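Local coordinates for predicted protein (Phaeodactylum tricornutum CCAP 1055/1, PDB 5Z5M) that probably converts 5-hydroxyisourate by way of OHCU into (S)-allantoin, pairing a hydroxyisourate hydrolase with an OHCU decarboxylase in one chain, at residues L104-L115 against K136-V147; P126-A134 against Q161-L171. All coordinates share one frame; numbering follows the deposited sequence.

Interaction 1: residues L104-L115 against K136-V147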
loop_
_atom_site.group_PDB
_atom_site.type_symbol
_atom_site.label_atom_id
_atom_site.label_comp_id
_atom_site.label_asym_id
_atom_site.label_seq_id
_atom_site.Cartn_x
_atom_site.Cartn_y
_atom_site.Cartn_z
ATOM N N LEU A 104 -7.662 -35.536 11.340
ATOM C CA LEU A 104 -8.501 -34.979 12.395
ATOM C C LEU A 104 -8.404 -35.792 13.681
ATOM O O LEU A 104 -8.394 -37.019 13.648
ATOM C CB LEU A 104 -9.961 -34.910 11.942
ATOM C CG LEU A 104 -10.347 -33.831 10.928
ATOM C CD1 LEU A 104 -11.831 -33.920 10.598
ATOM C CD2 LEU A 104 -9.995 -32.453 11.454
ATOM N N THR A 105 -8.325 -35.105 14.814
ATOM C CA THR A 105 -8.402 -35.775 16.109
ATOM C C THR A 105 -9.844 -36.212 16.367
ATOM O O THR A 105 -10.742 -35.888 15.595
ATOM C CB THR A 105 -7.925 -34.866 17.255
ATOM O OG1 THR A 105 -8.764 -33.707 17.325
ATOM C CG2 THR A 105 -6.478 -34.432 17.037
ATOM N N ASP A 106 -10.071 -36.947 17.449
ATOM C CA ASP A 106 -11.427 -37.369 17.773
ATOM C C ASP A 106 -12.319 -36.173 18.088
ATOM O O ASP A 106 -13.472 -36.128 17.663
ATOM C CB ASP A 106 -11.425 -38.351 18.941
ATOM C CG ASP A 106 -11.542 -39.790 18.482
ATOM O OD1 ASP A 106 -10.987 -40.118 17.412
ATOM O OD2 ASP A 106 -12.199 -40.591 19.181
ATOM N N ALA A 107 -11.780 -35.201 18.820
ATOM C CA ALA A 107 -12.524 -33.978 19.111
ATOM C C ALA A 107 -12.834 -33.198 17.828
ATOM O O ALA A 107 -13.957 -32.729 17.629
ATOM C CB ALA A 107 -11.754 -33.112 20.081
ATOM N N GLU A 108 -11.833 -33.068 16.962
ATOM C CA GLU A 108 -11.996 -32.353 15.697
ATOM C C GLU A 108 -12.994 -33.057 14.787
ATOM O O GLU A 108 -13.763 -32.416 14.071
ATOM C CB GLU A 108 -10.645 -32.206 14.983
ATOM C CG GLU A 108 -9.744 -31.131 15.566
ATOM C CD GLU A 108 -8.332 -31.159 14.991
ATOM O OE1 GLU A 108 -7.897 -32.226 14.503
ATOM O OE2 GLU A 108 -7.658 -30.106 15.023
ATOM N N LEU A 109 -12.982 -34.382 14.813
ATOM C CA LEU A 109 -13.878 -35.151 13.958
ATOM C C LEU A 109 -15.328 -34.955 14.397
ATOM O O LEU A 109 -16.231 -34.846 13.564
ATOM C CB LEU A 109 -13.502 -36.633 13.983
ATOM C CG LEU A 109 -14.149 -37.512 12.915
ATOM C CD1 LEU A 109 -13.815 -36.994 11.523
ATOM C CD2 LEU A 109 -13.708 -38.958 13.073
ATOM N N GLU A 110 -15.547 -34.906 15.709
ATOM C CA GLU A 110 -16.889 -34.664 16.233
ATOM C C GLU A 110 -17.358 -33.252 15.905
ATOM O O GLU A 110 -18.524 -33.041 15.556
ATOM C CB GLU A 110 -16.933 -34.896 17.748
ATOM C CG GLU A 110 -16.886 -36.361 18.134
ATOM C CD GLU A 110 -18.013 -37.167 17.502
ATOM O OE1 GLU A 110 -19.199 -36.858 17.765
ATOM O OE2 GLU A 110 -17.712 -38.109 16.741
ATOM N N ARG A 111 -16.450 -32.286 16.026
ATOM C CA ARG A 111 -16.777 -30.907 15.686
ATOM C C ARG A 111 -17.095 -30.784 14.200
ATOM O O ARG A 111 -17.973 -30.020 13.812
ATOM C CB ARG A 111 -15.638 -29.951 16.053
ATOM C CG ARG A 111 -15.986 -28.496 15.754
ATOM C CD ARG A 111 -14.872 -27.521 16.105
ATOM N NE ARG A 111 -15.230 -26.170 15.675
ATOM C CZ ARG A 111 -14.437 -25.366 14.976
ATOM N NH1 ARG A 111 -14.860 -24.159 14.626
ATOM N NH2 ARG A 111 -13.220 -25.765 14.629
ATOM N N PHE A 112 -16.377 -31.535 13.370
ATOM C CA PHE A 112 -16.661 -31.532 11.933
ATOM C C PHE A 112 -18.058 -32.036 11.628
ATOM O O PHE A 112 -18.829 -31.362 10.952
ATOM C CB PHE A 112 -15.656 -32.386 11.164
ATOM C CG PHE A 112 -16.010 -32.551 9.715
ATOM C CD1 PHE A 112 -15.693 -31.565 8.799
ATOM C CD2 PHE A 112 -16.690 -33.678 9.275
ATOM C CE1 PHE A 112 -16.027 -31.701 7.469
ATOM C CE2 PHE A 112 -17.033 -33.821 7.944
ATOM C CZ PHE A 112 -16.699 -32.832 7.040
ATOM N N ASN A 113 -18.362 -33.240 12.110
ATOM C CA ASN A 113 -19.669 -33.847 11.892
ATOM C C ASN A 113 -20.799 -32.958 12.388
ATOM O O ASN A 113 -21.830 -32.825 11.730
ATOM C CB ASN A 113 -19.744 -35.217 12.573
ATOM C CG ASN A 113 -18.830 -36.239 11.928
ATOM O OD1 ASN A 113 -18.480 -36.118 10.756
ATOM N ND2 ASN A 113 -18.444 -37.253 12.690
ATOM N N SER A 114 -20.595 -32.351 13.551
ATOM C CA SER A 114 -21.581 -31.452 14.133
ATOM C C SER A 114 -21.837 -30.243 13.236
ATOM O O SER A 114 -22.980 -29.954 12.889
ATOM C CB SER A 114 -21.127 -30.995 15.523
ATOM O OG SER A 114 -22.141 -30.248 16.160
ATOM N N LEU A 115 -20.770 -29.538 12.868
ATOM C CA LEU A 115 -20.887 -28.385 11.984
ATOM C C LEU A 115 -21.495 -28.756 10.634
ATOM O O LEU A 115 -22.340 -28.037 10.108
ATOM C CB LEU A 115 -19.519 -27.737 11.763
ATOM C CG LEU A 115 -18.884 -27.026 12.959
ATOM C CD1 LEU A 115 -17.474 -26.571 12.617
ATOM C CD2 LEU A 115 -19.741 -25.851 13.420
ATOM N N LYS A 136 -6.845 -29.670 7.217
ATOM C CA LYS A 136 -7.993 -29.779 8.104
ATOM C C LYS A 136 -8.314 -28.413 8.697
ATOM O O LYS A 136 -9.471 -28.104 8.972
ATOM C CB LYS A 136 -7.726 -30.797 9.216
ATOM C CG LYS A 136 -6.553 -30.435 10.111
ATOM C CD LYS A 136 -6.357 -31.440 11.235
ATOM C CE LYS A 136 -5.166 -31.049 12.099
ATOM N NZ LYS A 136 -5.005 -31.944 13.275
ATOM N N HIS A 137 -7.283 -27.597 8.893
ATOM C CA HIS A 137 -7.480 -26.261 9.441
ATOM C C HIS A 137 -8.379 -25.440 8.524
ATOM O O HIS A 137 -9.312 -24.794 8.988
ATOM C CB HIS A 137 -6.143 -25.556 9.653
ATOM C CG HIS A 137 -5.219 -26.289 10.575
ATOM N ND1 HIS A 137 -5.410 -26.328 11.939
ATOM C CD2 HIS A 137 -4.095 -27.001 10.331
ATOM C CE1 HIS A 137 -4.444 -27.039 12.495
ATOM N NE2 HIS A 137 -3.634 -27.457 11.542
ATOM N N THR A 138 -8.105 -25.495 7.222
ATOM C CA THR A 138 -8.914 -24.800 6.219
ATOM C C THR A 138 -10.380 -25.242 6.253
ATOM O O THR A 138 -11.292 -24.414 6.298
ATOM C CB THR A 138 -8.362 -25.031 4.797
ATOM O OG1 THR A 138 -6.999 -24.593 4.735
ATOM C CG2 THR A 138 -9.186 -24.271 3.768
ATOM N N VAL A 139 -10.600 -26.552 6.236
ATOM C CA VAL A 139 -11.953 -27.097 6.244
ATOM C C VAL A 139 -12.733 -26.700 7.500
ATOM O O VAL A 139 -13.872 -26.244 7.413
ATOM C CB VAL A 139 -11.926 -28.627 6.122
ATOM C CG1 VAL A 139 -13.327 -29.184 6.221
ATOM C CG2 VAL A 139 -11.278 -29.030 4.803
ATOM N N LEU A 140 -12.115 -26.863 8.668
ATOM C CA LEU A 140 -12.785 -26.533 9.921
ATOM C C LEU A 140 -13.044 -25.034 10.043
ATOM O O LEU A 140 -14.105 -24.621 10.520
ATOM C CB LEU A 140 -11.966 -27.030 11.115
ATOM C CG LEU A 140 -12.029 -28.541 11.339
ATOM C CD1 LEU A 140 -10.939 -28.983 12.305
ATOM C CD2 LEU A 140 -13.406 -28.924 11.869
ATOM N N ALA A 141 -12.084 -24.223 9.602
ATOM C CA ALA A 141 -12.250 -22.772 9.632
ATOM C C ALA A 141 -13.392 -22.329 8.721
ATOM O O ALA A 141 -14.177 -21.448 9.078
ATOM C CB ALA A 141 -10.959 -22.078 9.232
ATOM N N ALA A 142 -13.481 -22.949 7.547
ATOM C CA ALA A 142 -14.519 -22.615 6.579
ATOM C C ALA A 142 -15.897 -22.999 7.113
ATOM O O ALA A 142 -16.826 -22.194 7.095
ATOM C CB ALA A 142 -14.250 -23.305 5.247
ATOM N N LEU A 143 -16.020 -24.237 7.581
ATOM C CA LEU A 143 -17.263 -24.718 8.170
ATOM C C LEU A 143 -17.658 -23.890 9.383
ATOM O O LEU A 143 -18.817 -23.516 9.537
ATOM C CB LEU A 143 -17.134 -26.189 8.570
ATOM C CG LEU A 143 -18.014 -27.192 7.821
ATOM C CD1 LEU A 143 -17.756 -28.606 8.321
ATOM C CD2 LEU A 143 -19.485 -26.827 7.961
ATOM N N GLY A 144 -16.683 -23.604 10.240
ATOM C CA GLY A 144 -16.941 -22.855 11.457
ATOM C C GLY A 144 -17.485 -21.469 11.180
ATOM O O GLY A 144 -18.340 -20.967 11.910
ATOM N N GLY A 145 -16.992 -20.849 10.112
ATOM C CA GLY A 145 -17.418 -19.510 9.758
ATOM C C GLY A 145 -18.732 -19.495 8.998
ATOM O O GLY A 145 -19.654 -18.765 9.349
ATOM N N ARG A 146 -18.823 -20.317 7.959
ATOM C CA ARG A 146 -19.967 -20.274 7.056
ATOM C C ARG A 146 -21.246 -20.842 7.675
ATOM O O ARG A 146 -22.345 -20.602 7.179
ATOM C CB ARG A 146 -19.618 -21.001 5.752
ATOM C CG ARG A 146 -18.673 -20.183 4.861
ATOM C CD ARG A 146 -18.057 -20.997 3.729
ATOM N NE ARG A 146 -19.054 -21.710 2.938
ATOM C CZ ARG A 146 -18.760 -22.624 2.020
ATOM N NH1 ARG A 146 -17.491 -22.923 1.760
ATOM N NH2 ARG A 146 -19.731 -23.235 1.354
ATOM N N VAL A 147 -21.121 -21.564 8.782
ATOM C CA VAL A 147 -22.321 -22.061 9.446
ATOM C C VAL A 147 -23.040 -20.903 10.145
ATOM O O VAL A 147 -24.212 -21.017 10.500
ATOM C CB VAL A 147 -21.992 -23.187 10.446
ATOM C CG1 VAL A 147 -21.285 -22.624 11.672
ATOM C CG2 VAL A 147 -23.251 -23.942 10.841
#
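Lys136 and Glu108 carry the polar part of this helix-helix contact. Reaching out on an extended chain, Lys136 NZ comes to 3.2 Å from Glu108 OE1 on its syn side, a salt bridge in which Glu108 lies roughly perpendicular to the lysine chain. OE1 is gripped a second time, on its anti side, by Thr105 N at 2.9 Å, while Glu108 N returns a bond to Thr105 OG1. This capping box closes the N-terminus of helix 106-123, and the same carboxylate pairs with the lysine of helix 136-146.

Apolar packing does the rest. Leu140 forks: CD1 meets Leu104 CD2 at 3.7 Å, whereas CD2 rests near the backbone of Phe112. With chi1 at 173°, Phe112 swings its ring beside Leu143, whose CD1 lies 3.6 Å from ring atom CD1. Leu115 CD1 settles over Gly144, 3.9 Å from Gly144 N, and Arg111 lays NH1 near the same glycine, where a CB would clash.

The axes of 106-115 and 136-146, both in the OHCU decarboxylase part of the chain, approach to 10.0 Å at an angle of 39°. Phe112 also touches the loop residues Leu78 and Cys79, Leu143 reaches Tyr119 of helix 106-123, and helix 136-146 packs on Glu251 of the second subunit.

Interaction 2: residues P126-A134 against Q161-L171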
loop_
_atom_site.group_PDB
_atom_site.type_symbol
_atom_site.label_atom_id
_atom_site.label_comp_id
_atom_site.label_asym_id
_atom_site.label_seq_id
_atom_site.Cartn_x
_atom_site.Cartn_y
_atom_site.Cartn_z
ATOM N N PRO A 126 -25.681 -29.300 0.777
ATOM C CA PRO A 126 -24.477 -29.684 1.525
ATOM C C PRO A 126 -23.385 -28.616 1.544
ATOM O O PRO A 126 -23.357 -27.718 0.700
ATOM C CB PRO A 126 -23.990 -30.941 0.788
ATOM C CG PRO A 126 -24.577 -30.845 -0.573
ATOM C CD PRO A 126 -25.894 -30.156 -0.406
ATOM N N PHE A 127 -22.495 -28.716 2.525
ATOM C CA PHE A 127 -21.345 -27.829 2.605
ATOM C C PHE A 127 -20.384 -28.155 1.479
ATOM O O PHE A 127 -19.906 -29.284 1.364
ATOM C CB PHE A 127 -20.652 -27.963 3.961
ATOM C CG PHE A 127 -19.406 -27.136 4.095
ATOM C CD1 PHE A 127 -19.484 -25.779 4.368
ATOM C CD2 PHE A 127 -18.159 -27.716 3.967
ATOM C CE1 PHE A 127 -18.335 -25.014 4.500
ATOM C CE2 PHE A 127 -17.005 -26.958 4.100
ATOM C CZ PHE A 127 -17.099 -25.605 4.370
ATOM N N ILE A 128 -20.105 -27.159 0.647
ATOM C CA ILE A 128 -19.220 -27.336 -0.490
ATOM C C ILE A 128 -18.007 -26.422 -0.356
ATOM O O ILE A 128 -18.142 -25.237 -0.049
ATOM C CB ILE A 128 -19.961 -27.056 -1.815
ATOM C CG1 ILE A 128 -21.185 -27.966 -1.929
ATOM C CG2 ILE A 128 -19.032 -27.244 -3.013
ATOM C CD1 ILE A 128 -22.089 -27.630 -3.096
ATOM N N LEU A 129 -16.822 -26.985 -0.566
ATOM C CA LEU A 129 -15.579 -26.231 -0.458
ATOM C C LEU A 129 -14.589 -26.642 -1.545
ATOM O O LEU A 129 -14.184 -27.804 -1.621
ATOM C CB LEU A 129 -14.950 -26.425 0.925
ATOM C CG LEU A 129 -13.684 -25.608 1.176
ATOM C CD1 LEU A 129 -13.975 -24.112 1.105
ATOM C CD2 LEU A 129 -13.060 -25.962 2.515
ATOM N N ALA A 130 -14.211 -25.685 -2.386
ATOM C CA ALA A 130 -13.253 -25.940 -3.455
ATOM C C ALA A 130 -11.874 -25.405 -3.095
ATOM O O ALA A 130 -11.577 -24.233 -3.326
ATOM C CB ALA A 130 -13.730 -25.315 -4.751
ATOM N N VAL A 131 -11.034 -26.256 -2.520
ATOM C CA VAL A 131 -9.672 -25.864 -2.175
ATOM C C VAL A 131 -8.685 -26.922 -2.666
ATOM O O VAL A 131 -8.935 -28.124 -2.542
ATOM C CB VAL A 131 -9.493 -25.661 -0.642
ATOM C CG1 VAL A 131 -8.030 -25.380 -0.289
ATOM C CG2 VAL A 131 -10.396 -24.550 -0.132
ATOM N N ARG A 132 -7.581 -26.473 -3.252
ATOM C CA ARG A 132 -6.522 -27.373 -3.688
ATOM C C ARG A 132 -5.678 -27.833 -2.507
ATOM O O ARG A 132 -5.022 -27.020 -1.854
ATOM C CB ARG A 132 -5.643 -26.688 -4.733
ATOM C CG ARG A 132 -6.361 -26.451 -6.043
ATOM C CD ARG A 132 -5.434 -25.887 -7.091
ATOM N NE ARG A 132 -6.092 -25.817 -8.391
ATOM C CZ ARG A 132 -6.061 -26.791 -9.294
ATOM N NH1 ARG A 132 -5.405 -27.914 -9.041
ATOM N NH2 ARG A 132 -6.688 -26.639 -10.452
ATOM N N ASN A 133 -5.703 -29.139 -2.249
ATOM C CA ASN A 133 -4.970 -29.747 -1.137
ATOM C C ASN A 133 -5.246 -29.039 0.184
ATOM O O ASN A 133 -4.340 -28.488 0.813
ATOM C CB ASN A 133 -3.466 -29.756 -1.422
ATOM N N ALA A 134 -6.510 -29.056 0.591
ATOM C CA ALA A 134 -6.939 -28.364 1.798
ATOM C C ALA A 134 -6.436 -29.062 3.054
ATOM O O ALA A 134 -6.484 -30.287 3.161
ATOM C CB ALA A 134 -8.456 -28.254 1.828
ATOM N N GLN A 161 -18.346 -21.957 -5.224
ATOM C CA GLN A 161 -17.537 -23.152 -5.010
ATOM C C GLN A 161 -17.725 -24.195 -6.120
ATOM O O GLN A 161 -16.749 -24.806 -6.554
ATOM C CB GLN A 161 -17.844 -23.780 -3.641
ATOM C CG GLN A 161 -17.582 -22.859 -2.434
ATOM C CD GLN A 161 -16.122 -22.436 -2.280
ATOM O OE1 GLN A 161 -15.204 -23.247 -2.403
ATOM N NE2 GLN A 161 -15.908 -21.157 -2.003
ATOM N N VAL A 162 -18.953 -24.405 -6.601
ATOM C CA VAL A 162 -19.138 -25.427 -7.633
ATOM C C VAL A 162 -18.499 -24.997 -8.959
ATOM O O VAL A 162 -17.999 -25.837 -9.699
ATOM C CB VAL A 162 -20.633 -25.791 -7.873
ATOM C CG1 VAL A 162 -21.280 -26.279 -6.583
ATOM C CG2 VAL A 162 -21.405 -24.637 -8.468
ATOM N N HIS A 163 -18.491 -23.699 -9.247
ATOM C CA HIS A 163 -17.828 -23.214 -10.456
ATOM C C HIS A 163 -16.330 -23.411 -10.340
ATOM O O HIS A 163 -15.660 -23.689 -11.328
ATOM C CB HIS A 163 -18.132 -21.736 -10.716
ATOM C CG HIS A 163 -19.550 -21.472 -11.119
ATOM N ND1 HIS A 163 -20.192 -22.198 -12.095
ATOM C CD2 HIS A 163 -20.440 -20.550 -10.686
ATOM C CE1 HIS A 163 -21.424 -21.742 -12.242
ATOM N NE2 HIS A 163 -21.597 -20.737 -11.401
ATOM N N LYS A 164 -15.804 -23.257 -9.126
ATOM C CA LYS A 164 -14.379 -23.441 -8.901
ATOM C C LYS A 164 -14.012 -24.908 -9.090
ATOM O O LYS A 164 -12.942 -25.223 -9.589
ATOM C CB LYS A 164 -13.982 -22.967 -7.502
ATOM C CG LYS A 164 -13.948 -21.460 -7.341
ATOM C CD LYS A 164 -14.039 -21.062 -5.872
ATOM C CE LYS A 164 -12.796 -21.470 -5.103
ATOM N NZ LYS A 164 -12.801 -20.937 -3.709
ATOM N N ILE A 165 -14.909 -25.798 -8.677
ATOM C CA ILE A 165 -14.697 -27.231 -8.840
ATOM C C ILE A 165 -14.780 -27.618 -10.316
ATOM O O ILE A 165 -14.007 -28.447 -10.795
ATOM C CB ILE A 165 -15.719 -28.032 -8.005
ATOM C CG1 ILE A 165 -15.388 -27.883 -6.521
ATOM C CG2 ILE A 165 -15.716 -29.499 -8.401
ATOM C CD1 ILE A 165 -16.493 -28.300 -5.593
ATOM N N ALA A 166 -15.693 -26.982 -11.042
ATOM C CA ALA A 166 -15.833 -27.216 -12.470
ATOM C C ALA A 166 -14.540 -26.846 -13.192
ATOM O O ALA A 166 -14.078 -27.571 -14.071
ATOM C CB ALA A 166 -17.001 -26.423 -13.027
ATOM N N TRP A 167 -13.962 -25.718 -12.794
ATOM C CA TRP A 167 -12.706 -25.237 -13.359
ATOM C C TRP A 167 -11.581 -26.236 -13.095
ATOM O O TRP A 167 -10.785 -26.526 -13.988
ATOM C CB TRP A 167 -12.370 -23.864 -12.774
ATOM C CG TRP A 167 -11.065 -23.274 -13.218
ATOM C CD1 TRP A 167 -10.012 -22.942 -12.423
ATOM C CD2 TRP A 167 -10.685 -22.925 -14.557
ATOM N NE1 TRP A 167 -8.989 -22.413 -13.179
ATOM C CE2 TRP A 167 -9.383 -22.384 -14.495
ATOM C CE3 TRP A 167 -11.319 -23.013 -15.800
ATOM C CZ2 TRP A 167 -8.700 -21.946 -15.624
ATOM C CZ3 TRP A 167 -10.639 -22.563 -16.926
ATOM C CH2 TRP A 167 -9.346 -22.041 -16.828
ATOM N N MET A 168 -11.535 -26.778 -11.875
ATOM C CA MET A 168 -10.523 -27.773 -11.523
ATOM C C MET A 168 -10.659 -29.039 -12.361
ATOM O O MET A 168 -9.664 -29.637 -12.757
ATOM C CB MET A 168 -10.602 -28.125 -10.032
ATOM C CG MET A 168 -10.207 -26.989 -9.115
ATOM S SD MET A 168 -10.375 -27.438 -7.377
ATOM C CE MET A 168 -10.008 -25.868 -6.596
ATOM N N ARG A 169 -11.892 -29.446 -12.634
ATOM C CA ARG A 169 -12.113 -30.655 -13.418
ATOM C C ARG A 169 -11.753 -30.452 -14.888
ATOM O O ARG A 169 -11.186 -31.344 -15.523
ATOM C CB ARG A 169 -13.561 -31.114 -13.287
ATOM C CG ARG A 169 -13.884 -31.696 -11.926
ATOM C CD ARG A 169 -15.376 -31.924 -11.782
ATOM N NE ARG A 169 -15.705 -32.571 -10.518
ATOM C CZ ARG A 169 -16.936 -32.667 -10.031
ATOM N NH1 ARG A 169 -17.960 -32.152 -10.700
ATOM N NH2 ARG A 169 -17.141 -33.275 -8.872
ATOM N N LEU A 170 -12.086 -29.279 -15.421
ATOM C CA LEU A 170 -11.735 -28.929 -16.798
ATOM C C LEU A 170 -10.221 -28.940 -16.989
ATOM O O LEU A 170 -9.719 -29.429 -18.000
ATOM C CB LEU A 170 -12.294 -27.551 -17.173
ATOM C CG LEU A 170 -13.778 -27.458 -17.534
ATOM C CD1 LEU A 170 -14.224 -26.002 -17.578
ATOM C CD2 LEU A 170 -14.053 -28.144 -18.875
ATOM N N LEU A 171 -9.501 -28.393 -16.013
ATOM C CA LEU A 171 -8.039 -28.320 -16.075
ATOM C C LEU A 171 -7.394 -29.707 -16.081
ATOM O O LEU A 171 -6.350 -29.916 -16.706
ATOM C CB LEU A 171 -7.489 -27.501 -14.904
ATOM C CG LEU A 171 -7.570 -25.976 -15.021
ATOM C CD1 LEU A 171 -7.091 -25.326 -13.738
ATOM C CD2 LEU A 171 -6.751 -25.479 -16.198
HETATM O O HOH W 1 -7.032 -29.427 -11.712
#
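Ala130 sets its methyl against helix 151-173, with CB 3.5 Å from Ile165 CG1 and close to Lys164 CB as well. Beside it runs the one direct hydrogen bond of the contact: Ala130 N donates to Gln161 OE1 at 2.6 Å, nearly straight (170°) and in the carbonyl plane. The glutamine chain bends at chi2 (-62°), which turns its amide toward the loop. Gln161 CG itself lies 3.4 Å from Ile128 O. A leucine in place of Gln161 would probably leave the buried Ala130 N-H without its acceptor and let the extended loop shift on the helix.

Ile128 packs on the same helix by two branches, CG2 alongside Gln161 CB and CD1 3.8 Å from Val162 CG1. Farther along, Arg132 and Met168 run alongside each other with opposite directions: Met168 CE touches Arg132 CG at 3.7 Å, and Met168 CG lies over one face of the guanidinium. A water accepts from Arg132 NH2 and donates to Met168 O at 2.8 Å, tying the arginine to the helix backbone.

Thus a segment without regular structure, linking helices 106-123 and 136-146, is pinned along helix 151-173. Gly262 and Gln263 of the second subunit cover Met168 and Arg132, and at the other end helix 65-73 adds Leu72 against Ile128 and Val162.

Both interactions belong to the decarboxylase part of the chain, touch the second subunit and cross in sequence, since 126-134 lies between the two helices of interaction 1. Both are partly buried, but interaction 1 lies farther out, its centre about 24 Å from the chain centre against about 11 Å for interaction 2. Interaction 1 joins helix to helix, with a partly exposed ion pair at its N-terminal end and buried Phe112, Leu140 and Leu143 within. Interaction 2 presses a loop on a helix, so a side-chain amide satisfies a backbone N-H; its Ile128 end is buried, its arginine end water-bridged. They meet where Phe127 packs on Ala142 and Leu143, and where Arg146 NH2 probably hydrogen-bonds to Ile128 O.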